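Local coordinates for protein polysaccharide deacetylase (Ammonifex degensii, PDB 4WCJ) that probably removes N-acetyl groups from poly-beta-1,6-N-acetyl-D-glucosamine as a zinc-binding family 4 carbohydrate esterase, at residues V39-R44 and V243-V248; V93-D98 and R115-L120; K200-A205 and G223-F228. One frame throughout, in Å; residues are numbered along the deposited sequence.

Contact 1 of 3, residues V39-R44 and V243-V248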
loop_
_atom_site.group_PDB
_atom_site.type_symbol
_atom_site.label_atom_id
_atom_site.label_comp_id
_atom_site.label_asym_id
_atom_site.label_seq_id
_atom_site.Cartn_x
_atom_site.Cartn_y
_atom_site.Cartn_z
ATOM N N VAL A 39 7.242 -2.755 5.500
ATOM C CA VAL A 39 6.321 -2.626 4.385
ATOM C C VAL A 39 6.655 -1.366 3.591
ATOM O O VAL A 39 6.620 -0.262 4.129
ATOM C CB VAL A 39 4.857 -2.587 4.875
ATOM C CG1 VAL A 39 3.901 -2.535 3.704
ATOM C CG2 VAL A 39 4.556 -3.816 5.727
ATOM N N LEU A 40 6.996 -1.537 2.314
ATOM C CA LEU A 40 7.398 -0.402 1.484
ATOM C C LEU A 40 6.194 0.224 0.796
ATOM O O LEU A 40 5.297 -0.482 0.340
ATOM C CB LEU A 40 8.427 -0.835 0.440
ATOM C CG LEU A 40 9.638 -1.612 0.960
ATOM C CD1 LEU A 40 10.553 -2.024 -0.190
ATOM C CD2 LEU A 40 10.395 -0.809 1.991
ATOM N N CYS A 41 6.171 1.552 0.747
ATOM C CA CYS A 41 5.132 2.280 0.038
ATOM C C CYS A 41 5.720 3.039 -1.149
ATOM O O CYS A 41 6.462 4.014 -0.981
ATOM C CB CYS A 41 4.402 3.249 0.969
ATOM S SG CYS A 41 3.175 4.279 0.125
ATOM N N TYR A 42 5.382 2.568 -2.345
ATOM C CA TYR A 42 5.720 3.228 -3.604
ATOM C C TYR A 42 4.478 3.896 -4.194
ATOM O O TYR A 42 3.351 3.609 -3.774
ATOM C CB TYR A 42 6.284 2.231 -4.621
ATOM C CG TYR A 42 7.582 1.552 -4.257
ATOM C CD1 TYR A 42 8.807 2.135 -4.573
ATOM C CD2 TYR A 42 7.588 0.311 -3.630
ATOM C CE1 TYR A 42 10.002 1.509 -4.258
ATOM C CE2 TYR A 42 8.779 -0.321 -3.305
ATOM C CZ TYR A 42 9.982 0.280 -3.627
ATOM O OH TYR A 42 11.168 -0.343 -3.312
ATOM N N HIS A 43 4.679 4.802 -5.148
ATOM C CA HIS A 43 3.563 5.413 -5.865
ATOM C C HIS A 43 3.706 5.209 -7.364
ATOM O O HIS A 43 2.922 4.495 -7.992
ATOM C CB HIS A 43 3.466 6.908 -5.550
ATOM C CG HIS A 43 2.917 7.194 -4.190
ATOM N ND1 HIS A 43 3.701 7.205 -3.058
ATOM C CD2 HIS A 43 1.655 7.462 -3.778
ATOM C CE1 HIS A 43 2.946 7.471 -2.006
ATOM N NE2 HIS A 43 1.702 7.634 -2.415
ATOM N N ARG A 44 4.731 5.832 -7.929
ATOM C CA ARG A 44 4.942 5.798 -9.369
ATOM C C ARG A 44 6.294 5.229 -9.724
ATOM O O ARG A 44 7.272 5.422 -9.006
ATOM C CB ARG A 44 4.813 7.198 -9.966
ATOM C CG ARG A 44 3.462 7.828 -9.714
ATOM C CD ARG A 44 3.511 9.333 -9.851
ATOM N NE ARG A 44 2.259 9.932 -9.407
ATOM C CZ ARG A 44 2.169 11.128 -8.833
ATOM N NH1 ARG A 44 0.986 11.602 -8.457
ATOM N NH2 ARG A 44 3.263 11.857 -8.644
ATOM N N VAL A 243 -0.517 -1.296 10.481
ATOM C CA VAL A 243 0.744 -1.572 9.794
ATOM C C VAL A 243 1.508 -0.308 9.393
ATOM O O VAL A 243 1.043 0.469 8.558
ATOM C CB VAL A 243 0.520 -2.404 8.513
ATOM C CG1 VAL A 243 1.836 -2.970 8.030
ATOM C CG2 VAL A 243 -0.473 -3.535 8.761
ATOM N N GLY A 244 2.702 -0.130 9.947
ATOM C CA GLY A 244 3.518 1.027 9.607
ATOM C C GLY A 244 4.340 0.821 8.343
ATOM O O GLY A 244 5.053 -0.180 8.207
ATOM N N ARG A 245 4.231 1.751 7.400
ATOM C CA ARG A 245 4.933 1.609 6.126
ATOM C C ARG A 245 6.008 2.672 5.956
ATOM O O ARG A 245 5.867 3.801 6.437
ATOM C CB ARG A 245 3.962 1.686 4.940
ATOM C CG ARG A 245 2.845 0.655 4.938
ATOM C CD ARG A 245 2.032 0.781 3.663
ATOM N NE ARG A 245 1.378 2.086 3.600
ATOM C CZ ARG A 245 0.827 2.595 2.505
ATOM N NH1 ARG A 245 0.845 1.907 1.370
ATOM N NH2 ARG A 245 0.254 3.791 2.550
ATOM N N VAL A 246 7.077 2.296 5.262
ATOM C CA VAL A 246 8.131 3.216 4.878
ATOM C C VAL A 246 7.866 3.788 3.490
ATOM O O VAL A 246 7.871 3.057 2.510
ATOM C CB VAL A 246 9.511 2.529 4.859
ATOM C CG1 VAL A 246 10.594 3.529 4.432
ATOM C CG2 VAL A 246 9.827 1.920 6.219
ATOM N N LEU A 247 7.632 5.093 3.405
ATOM C CA LEU A 247 7.518 5.732 2.102
ATOM C C LEU A 247 8.899 5.734 1.450
ATOM O O LEU A 247 9.825 6.363 1.966
ATOM C CB LEU A 247 6.980 7.166 2.237
ATOM C CG LEU A 247 6.788 7.934 0.923
ATOM C CD1 LEU A 247 5.565 7.394 0.184
ATOM C CD2 LEU A 247 6.667 9.435 1.160
ATOM N N VAL A 248 9.044 5.024 0.334
ATOM C CA VAL A 248 10.337 4.939 -0.343
ATOM C C VAL A 248 10.715 6.260 -1.012
ATOM O O VAL A 248 9.987 6.777 -1.858
ATOM C CB VAL A 248 10.360 3.823 -1.400
ATOM C CG1 VAL A 248 11.745 3.728 -2.048
ATOM C CG2 VAL A 248 9.961 2.492 -0.777
HETATM O O HOH W 1 7.701 -0.792 7.426
HETATM O O HOH W 2 6.718 6.502 -2.878
#

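Contact 2 of 3, residues V93-D98 and R115-L120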
loop_
_atom_site.group_PDB
_atom_site.type_symbol
_atom_site.label_atom_id
_atom_site.label_comp_id
_atom_site.label_asym_id
_atom_site.label_seq_id
_atom_site.Cartn_x
_atom_site.Cartn_y
_atom_site.Cartn_z
ATOM N N VAL A 93 9.523 -8.500 4.114
ATOM C CA VAL A 93 9.142 -7.273 3.411
ATOM C C VAL A 93 7.893 -7.461 2.552
ATOM O O VAL A 93 7.777 -8.436 1.817
ATOM C CB VAL A 93 10.286 -6.745 2.510
ATOM C CG1 VAL A 93 9.783 -5.663 1.561
ATOM C CG2 VAL A 93 11.414 -6.196 3.357
ATOM N N LEU A 94 6.962 -6.515 2.667
ATOM C CA LEU A 94 5.804 -6.427 1.787
ATOM C C LEU A 94 5.919 -5.201 0.883
ATOM O O LEU A 94 6.144 -4.080 1.360
ATOM C CB LEU A 94 4.511 -6.354 2.599
ATOM C CG LEU A 94 3.216 -6.156 1.803
ATOM C CD1 LEU A 94 3.023 -7.271 0.784
ATOM C CD2 LEU A 94 2.021 -6.087 2.732
ATOM N N VAL A 95 5.773 -5.416 -0.419
ATOM C CA VAL A 95 5.747 -4.320 -1.381
ATOM C C VAL A 95 4.321 -3.798 -1.540
ATOM O O VAL A 95 3.393 -4.578 -1.763
ATOM C CB VAL A 95 6.292 -4.764 -2.761
ATOM C CG1 VAL A 95 6.177 -3.633 -3.773
ATOM C CG2 VAL A 95 7.728 -5.239 -2.634
ATOM N N THR A 96 4.140 -2.485 -1.389
ATOM C CA THR A 96 2.837 -1.868 -1.639
ATOM C C THR A 96 2.947 -0.618 -2.517
ATOM O O THR A 96 3.970 0.089 -2.517
ATOM C CB THR A 96 2.099 -1.484 -0.318
ATOM O OG1 THR A 96 2.637 -0.267 0.221
ATOM C CG2 THR A 96 2.184 -2.608 0.706
ATOM N N PHE A 97 1.870 -0.352 -3.252
ATOM C CA PHE A 97 1.726 0.850 -4.065
ATOM C C PHE A 97 0.439 1.578 -3.715
ATOM O O PHE A 97 -0.600 0.934 -3.556
ATOM C CB PHE A 97 1.705 0.509 -5.557
ATOM C CG PHE A 97 3.050 0.198 -6.128
ATOM C CD1 PHE A 97 3.645 -1.025 -5.902
ATOM C CD2 PHE A 97 3.718 1.139 -6.894
ATOM C CE1 PHE A 97 4.883 -1.313 -6.435
ATOM C CE2 PHE A 97 4.960 0.856 -7.427
ATOM C CZ PHE A 97 5.545 -0.365 -7.192
ATOM N N ASP A 98 0.505 2.906 -3.620
ATOM C CA ASP A 98 -0.681 3.750 -3.393
ATOM C C ASP A 98 -1.104 4.544 -4.620
ATOM O O ASP A 98 -0.258 5.133 -5.272
ATOM C CB ASP A 98 -0.431 4.756 -2.264
ATOM C CG ASP A 98 -0.496 4.129 -0.890
ATOM O OD1 ASP A 98 -0.639 2.887 -0.793
ATOM O OD2 ASP A 98 -0.387 4.887 0.095
ATOM N N ARG A 115 10.137 -11.313 -11.312
ATOM C CA ARG A 115 10.747 -11.735 -10.053
ATOM C C ARG A 115 9.775 -12.493 -9.150
ATOM O O ARG A 115 10.156 -12.943 -8.071
ATOM C CB ARG A 115 11.299 -10.518 -9.304
ATOM C CG ARG A 115 12.527 -9.933 -9.957
ATOM C CD ARG A 115 12.748 -8.482 -9.583
ATOM N NE ARG A 115 13.925 -7.951 -10.263
ATOM C CZ ARG A 115 13.945 -7.579 -11.538
ATOM N NH1 ARG A 115 15.067 -7.117 -12.072
ATOM N NH2 ARG A 115 12.847 -7.677 -12.284
ATOM N N LYS A 116 8.527 -12.637 -9.598
ATOM C CA LYS A 116 7.485 -13.328 -8.829
ATOM C C LYS A 116 7.269 -12.713 -7.446
ATOM O O LYS A 116 6.997 -13.424 -6.477
ATOM C CB LYS A 116 7.809 -14.819 -8.674
ATOM C CG LYS A 116 7.677 -15.640 -9.938
ATOM C CD LYS A 116 7.959 -17.101 -9.635
ATOM C CE LYS A 116 8.298 -17.881 -10.888
ATOM N NZ LYS A 116 8.831 -19.230 -10.557
ATOM N N ILE A 117 7.397 -11.392 -7.368
ATOM C CA ILE A 117 7.212 -10.669 -6.115
ATOM C C ILE A 117 5.773 -10.177 -5.970
ATOM O O ILE A 117 5.279 -9.389 -6.787
ATOM C CB ILE A 117 8.188 -9.476 -6.013
ATOM C CG1 ILE A 117 9.625 -9.987 -5.890
ATOM C CG2 ILE A 117 7.835 -8.589 -4.823
ATOM C CD1 ILE A 117 10.677 -8.919 -6.072
ATOM N N PRO A 118 5.097 -10.634 -4.914
ATOM C CA PRO A 118 3.736 -10.180 -4.620
ATOM C C PRO A 118 3.721 -8.700 -4.249
ATOM O O PRO A 118 4.754 -8.153 -3.865
ATOM C CB PRO A 118 3.322 -11.033 -3.415
ATOM C CG PRO A 118 4.464 -11.981 -3.154
ATOM C CD PRO A 118 5.669 -11.414 -3.809
ATOM N N PHE A 119 2.567 -8.059 -4.370
ATOM C CA PHE A 119 2.443 -6.684 -3.914
ATOM C C PHE A 119 0.994 -6.329 -3.613
ATOM O O PHE A 119 0.063 -6.934 -4.145
ATOM C CB PHE A 119 3.047 -5.709 -4.942
ATOM C CG PHE A 119 2.383 -5.739 -6.300
ATOM C CD1 PHE A 119 2.567 -6.810 -7.164
ATOM C CD2 PHE A 119 1.606 -4.669 -6.724
ATOM C CE1 PHE A 119 1.966 -6.830 -8.405
ATOM C CE2 PHE A 119 1.007 -4.681 -7.970
ATOM C CZ PHE A 119 1.193 -5.756 -8.812
ATOM N N LEU A 120 0.808 -5.355 -2.728
ATOM C CA LEU A 120 -0.515 -4.860 -2.402
ATOM C C LEU A 120 -0.707 -3.512 -3.098
ATOM O O LEU A 120 0.092 -2.594 -2.917
ATOM C CB LEU A 120 -0.689 -4.719 -0.884
ATOM C CG LEU A 120 -2.034 -5.125 -0.265
ATOM C CD1 LEU A 120 -2.005 -5.030 1.272
ATOM C CD2 LEU A 120 -3.184 -4.321 -0.839
HETATM O O HOH W 3 6.042 -8.238 -1.334
#

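Contact 3 of 3, residues K200-A205 and G223-F228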
loop_
_atom_site.group_PDB
_atom_site.type_symbol
_atom_site.label_atom_id
_atom_site.label_comp_id
_atom_site.label_asym_id
_atom_site.label_seq_id
_atom_site.Cartn_x
_atom_site.Cartn_y
_atom_site.Cartn_z
ATOM N N LYS A 200 -13.907 -9.685 -1.350
ATOM C CA LYS A 200 -14.024 -8.814 -0.186
ATOM C C LYS A 200 -12.686 -8.120 0.053
ATOM O O LYS A 200 -11.629 -8.734 -0.070
ATOM C CB LYS A 200 -14.449 -9.607 1.053
ATOM N N THR A 201 -12.731 -6.842 0.400
ATOM C CA THR A 201 -11.513 -6.053 0.570
ATOM C C THR A 201 -11.022 -6.089 2.014
ATOM O O THR A 201 -11.639 -5.496 2.894
ATOM C CB THR A 201 -11.739 -4.586 0.154
ATOM O OG1 THR A 201 -12.347 -4.547 -1.141
ATOM C CG2 THR A 201 -10.421 -3.808 0.139
ATOM N N ARG A 202 -9.903 -6.763 2.260
ATOM C CA ARG A 202 -9.391 -6.876 3.629
ATOM C C ARG A 202 -8.520 -5.691 4.068
ATOM O O ARG A 202 -8.370 -5.426 5.272
ATOM C CB ARG A 202 -8.588 -8.172 3.776
ATOM C CG ARG A 202 -9.398 -9.439 3.572
ATOM C CD ARG A 202 -8.552 -10.695 3.779
ATOM N NE ARG A 202 -8.332 -11.016 5.188
ATOM C CZ ARG A 202 -9.233 -11.603 5.971
ATOM N NH1 ARG A 202 -8.946 -11.875 7.240
ATOM N NH2 ARG A 202 -10.430 -11.920 5.490
ATOM N N TYR A 203 -7.953 -4.959 3.109
ATOM C CA TYR A 203 -6.878 -4.027 3.439
ATOM C C TYR A 203 -7.151 -2.584 3.038
ATOM O O TYR A 203 -7.632 -2.318 1.939
ATOM C CB TYR A 203 -5.585 -4.507 2.780
ATOM C CG TYR A 203 -5.326 -5.967 3.055
ATOM C CD1 TYR A 203 -5.354 -6.453 4.351
ATOM C CD2 TYR A 203 -5.083 -6.863 2.023
ATOM C CE1 TYR A 203 -5.137 -7.790 4.625
ATOM C CE2 TYR A 203 -4.862 -8.196 2.286
ATOM C CZ TYR A 203 -4.889 -8.656 3.588
ATOM O OH TYR A 203 -4.675 -10.001 3.846
ATOM N N PHE A 204 -6.798 -1.654 3.927
ATOM C CA PHE A 204 -7.020 -0.231 3.686
ATOM C C PHE A 204 -5.761 0.583 3.976
ATOM O O PHE A 204 -5.042 0.303 4.936
ATOM C CB PHE A 204 -8.180 0.281 4.559
ATOM C CG PHE A 204 -8.574 1.711 4.279
ATOM C CD1 PHE A 204 -7.912 2.772 4.893
ATOM C CD2 PHE A 204 -9.635 1.990 3.436
ATOM C CE1 PHE A 204 -8.283 4.071 4.638
ATOM C CE2 PHE A 204 -10.011 3.297 3.182
ATOM C CZ PHE A 204 -9.336 4.333 3.775
ATOM N N ALA A 205 -5.506 1.590 3.142
ATOM C CA ALA A 205 -4.398 2.530 3.360
ATOM C C ALA A 205 -4.921 3.954 3.404
ATOM O O ALA A 205 -5.633 4.395 2.496
ATOM C CB ALA A 205 -3.343 2.391 2.275
ATOM N N GLY A 223 -15.137 -4.227 8.399
ATOM C CA GLY A 223 -14.536 -5.520 8.134
ATOM C C GLY A 223 -13.080 -5.573 7.711
ATOM O O GLY A 223 -12.594 -6.640 7.342
ATOM N N PHE A 224 -12.375 -4.449 7.762
ATOM C CA PHE A 224 -10.969 -4.445 7.374
ATOM C C PHE A 224 -10.098 -5.169 8.401
ATOM O O PHE A 224 -10.288 -5.034 9.618
ATOM C CB PHE A 224 -10.489 -3.006 7.142
ATOM C CG PHE A 224 -11.026 -2.414 5.877
ATOM C CD1 PHE A 224 -10.387 -2.649 4.667
ATOM C CD2 PHE A 224 -12.203 -1.678 5.881
ATOM C CE1 PHE A 224 -10.891 -2.138 3.485
ATOM C CE2 PHE A 224 -12.706 -1.149 4.702
ATOM C CZ PHE A 224 -12.048 -1.388 3.501
ATOM N N SER A 225 -9.158 -5.965 7.892
ATOM C CA SER A 225 -8.260 -6.760 8.722
ATOM C C SER A 225 -6.933 -6.055 8.989
ATOM O O SER A 225 -6.270 -6.325 9.992
ATOM C CB SER A 225 -7.998 -8.108 8.056
ATOM O OG SER A 225 -9.217 -8.779 7.797
ATOM N N LEU A 226 -6.535 -5.181 8.070
ATOM C CA LEU A 226 -5.318 -4.393 8.225
ATOM C C LEU A 226 -5.526 -2.978 7.735
ATOM O O LEU A 226 -6.151 -2.750 6.694
ATOM C CB LEU A 226 -4.144 -5.016 7.473
ATOM C CG LEU A 226 -3.626 -6.370 7.955
ATOM C CD1 LEU A 226 -2.591 -6.895 6.969
ATOM C CD2 LEU A 226 -3.050 -6.300 9.373
ATOM N N VAL A 227 -4.969 -2.046 8.495
ATOM C CA VAL A 227 -5.031 -0.623 8.206
ATOM C C VAL A 227 -3.596 -0.115 8.117
ATOM O O VAL A 227 -2.829 -0.236 9.072
ATOM C CB VAL A 227 -5.816 0.131 9.290
ATOM C CG1 VAL A 227 -5.839 1.624 8.994
ATOM C CG2 VAL A 227 -7.237 -0.441 9.410
ATOM N N PHE A 228 -3.223 0.414 6.956
ATOM C CA PHE A 228 -1.834 0.788 6.697
ATOM C C PHE A 228 -1.589 2.285 6.800
ATOM O O PHE A 228 -2.348 3.085 6.250
ATOM C CB PHE A 228 -1.407 0.329 5.310
ATOM C CG PHE A 228 -1.326 -1.160 5.156
ATOM C CD1 PHE A 228 -2.479 -1.927 5.047
ATOM C CD2 PHE A 228 -0.098 -1.791 5.096
ATOM C CE1 PHE A 228 -2.406 -3.300 4.889
ATOM C CE2 PHE A 228 -0.014 -3.164 4.934
ATOM C CZ PHE A 228 -1.174 -3.918 4.831
#

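Contact 1 of 3, residues V39-R44 and V243-V248
Val39 O accepts the N-H of Val246 at 2.8 Å, the shortest direct bond between the two segments. Arg245 CA also leans on this oxygen in a CA-H...O contact. The bond pairs strand 36-42, the first of the modelled chain, with strand 242-247, the last. The strands run parallel with segment axes 50° apart, and their pairing closes the curled sheet of the beta/alpha barrel. Cys41 carries the pairing on: its N-H goes to Val246 O, and its own O receives Val248 N.

Val39, Cys41, Arg245 and Leu247 lie on one face of the sheet. Val39 CG1 packs 3.6 Å from Arg245 CG, while its CG2 touches Val243 CG1. The Arg245 chain bends at chi3 (-63°), which brings its guanidinium alongside Cys41, whose SG sits over one face, off toward the rim, 3.6 Å from NH1. A salt bridge from NH2 to Asp98 and hydrogen bonds from NH1 to Thr96 OG1 and from NE to the backbone O of Thr229 hold the guanidinium and limit its rotation.

Leu247 CD1 meets the His43 ring at its edge and in its plane, 3.4 Å from CE1. The nearest atom of the His43 side chain is about 4 Å from the zinc ion, which Asp99, His157 and His162 bind. The contact thus reaches the rim of the metal site. Val248 covers one face of the Tyr42 ring with CG2, a CH-pi contact 3.7 Å from the ring centroid. Tyr42 OH bonds Gln61. At the other end, one water accepts from Val39 N and donates to Gly244 O.

Contact 2 of 3, residues V93-D98 and R115-L120
Val95 puts its two methyls on different residues of segment 115-120. CG2 meets Ile117 CG2 at 4.0 Å, the two side chains crossing at about a right angle. CG1, placed opposite the backbone N by chi1 177°, rests 3.9 Å from Phe119 CB. The Phe119 ring leads away from Val95, with CG between its own backbone N and carbonyl carbon (chi1 61°). Its CD2 touches Phe97 CD1 at 4.3 Å. Both rings also pack on helix 102-114, Phe119 on Leu112 and Phe97 on Val104 and Ala108. That helix links the two strands, 91-99 and 119-123, in a beta-alpha-beta unit of the barrel. It ends in a Schellman motif at Lys116.

On the other face of the sheet Thr96 and Leu120 lie side by side and point the same way, with Thr96 CG2 3.9 Å from Leu120 CB. Leu94 CD2 reaches Leu120 CD1 more loosely. Thr96 OG1 hydrogen-bonds Leu40 O on strand 36-42.

Leu120 grips the neighbouring strand through both backbone polar atoms. Its N-H goes to Val95 O at 2.9 Å, and its O takes the N-H of Phe97. Further back, a water accepts from Val95 N and donates to Pro118 O at 2.8 Å.

Contact 3 of 3, residues K200-A205 and G223-F228
Strands 203-205 and 226-228 run parallel, 19° apart and 4.7 Å between axes, with Phe204 N bonded to Leu226 O and Phe228 N to Phe204 O at 2.7 Å. At the start of the pairing, Arg202 O takes Ser225 N at 2.8 Å and, weakly, Leu226 N.

The Phe224 ring fills the side that carries Phe204. With its CG turned opposite the carbonyl carbon (chi1 -73°), it reaches back to segment 200-205. Phe204 CB lies over one face in a CH-pi contact, 4.0 Å from the Phe224 ring centroid. Farther out the Phe204 ring turns its edge toward the same ring in a T-shaped pair, planes at 74° and centroids 5.6 Å apart. Tyr203 O sits at the Phe224 edge, 3.6 Å from CE1, and Thr201 CG2 lies alongside. Thr186 and Thr190 of helix 179-197 add to this packing. Replacing Phe224 with an alanine would remove this ring; Phe204 CB and ring edge would probably lose the face they pack on, and a gap is likely to open beside Thr186 and Thr190.

Helix 213-221 joins the two strands in a beta-alpha-beta unit of the barrel. It ends in a Schellman motif with Gly223 at positive phi.

Tyr203, Leu226, Ala205 and Phe228 occupy the opposite face. Tyr203 and Leu226 point the same way, with CE1 of the tyrosine 3.6 Å from CD1 of the leucine. Arg202 CB covers a face of the Tyr203 ring. Glu79 hydrogen-bonds Tyr203 OH and forms a salt bridge with Arg202 NH1. Ser225 OG stands over the guanidinium face, 3.2 Å from Arg202 NH1, but too poorly angled to bond. Phe228 turns its ring edge to Phe204 O and rests its CB against Ala205 CB. Ala205 O bonds ND1 of His157, a zinc ligand, and probably helps to orient it.

How the contacts relate
All three contacts belong to one curled parallel sheet. Contact 1 joins its first and last long strands, so contacts 2 and 3 are both nested within the loop it closes. Contact 2 comes before contact 3 along the chain. The centre of contact 1 is about 10 Å from that of contact 2 and about 16 Å from that of contact 3. Contacts 2 and 3 are also about 16 Å apart. Strand 36-42 neighbours 91-99, and 242-247 neighbours 226-229, where Val243 N probably bonds Val227 O. Across the barrel interior Leu120 packs on Tyr203 and Phe228. Tyr42 packs on Phe97. Contact 1 and the C-terminal end of strand 203-205 both come near the zinc site.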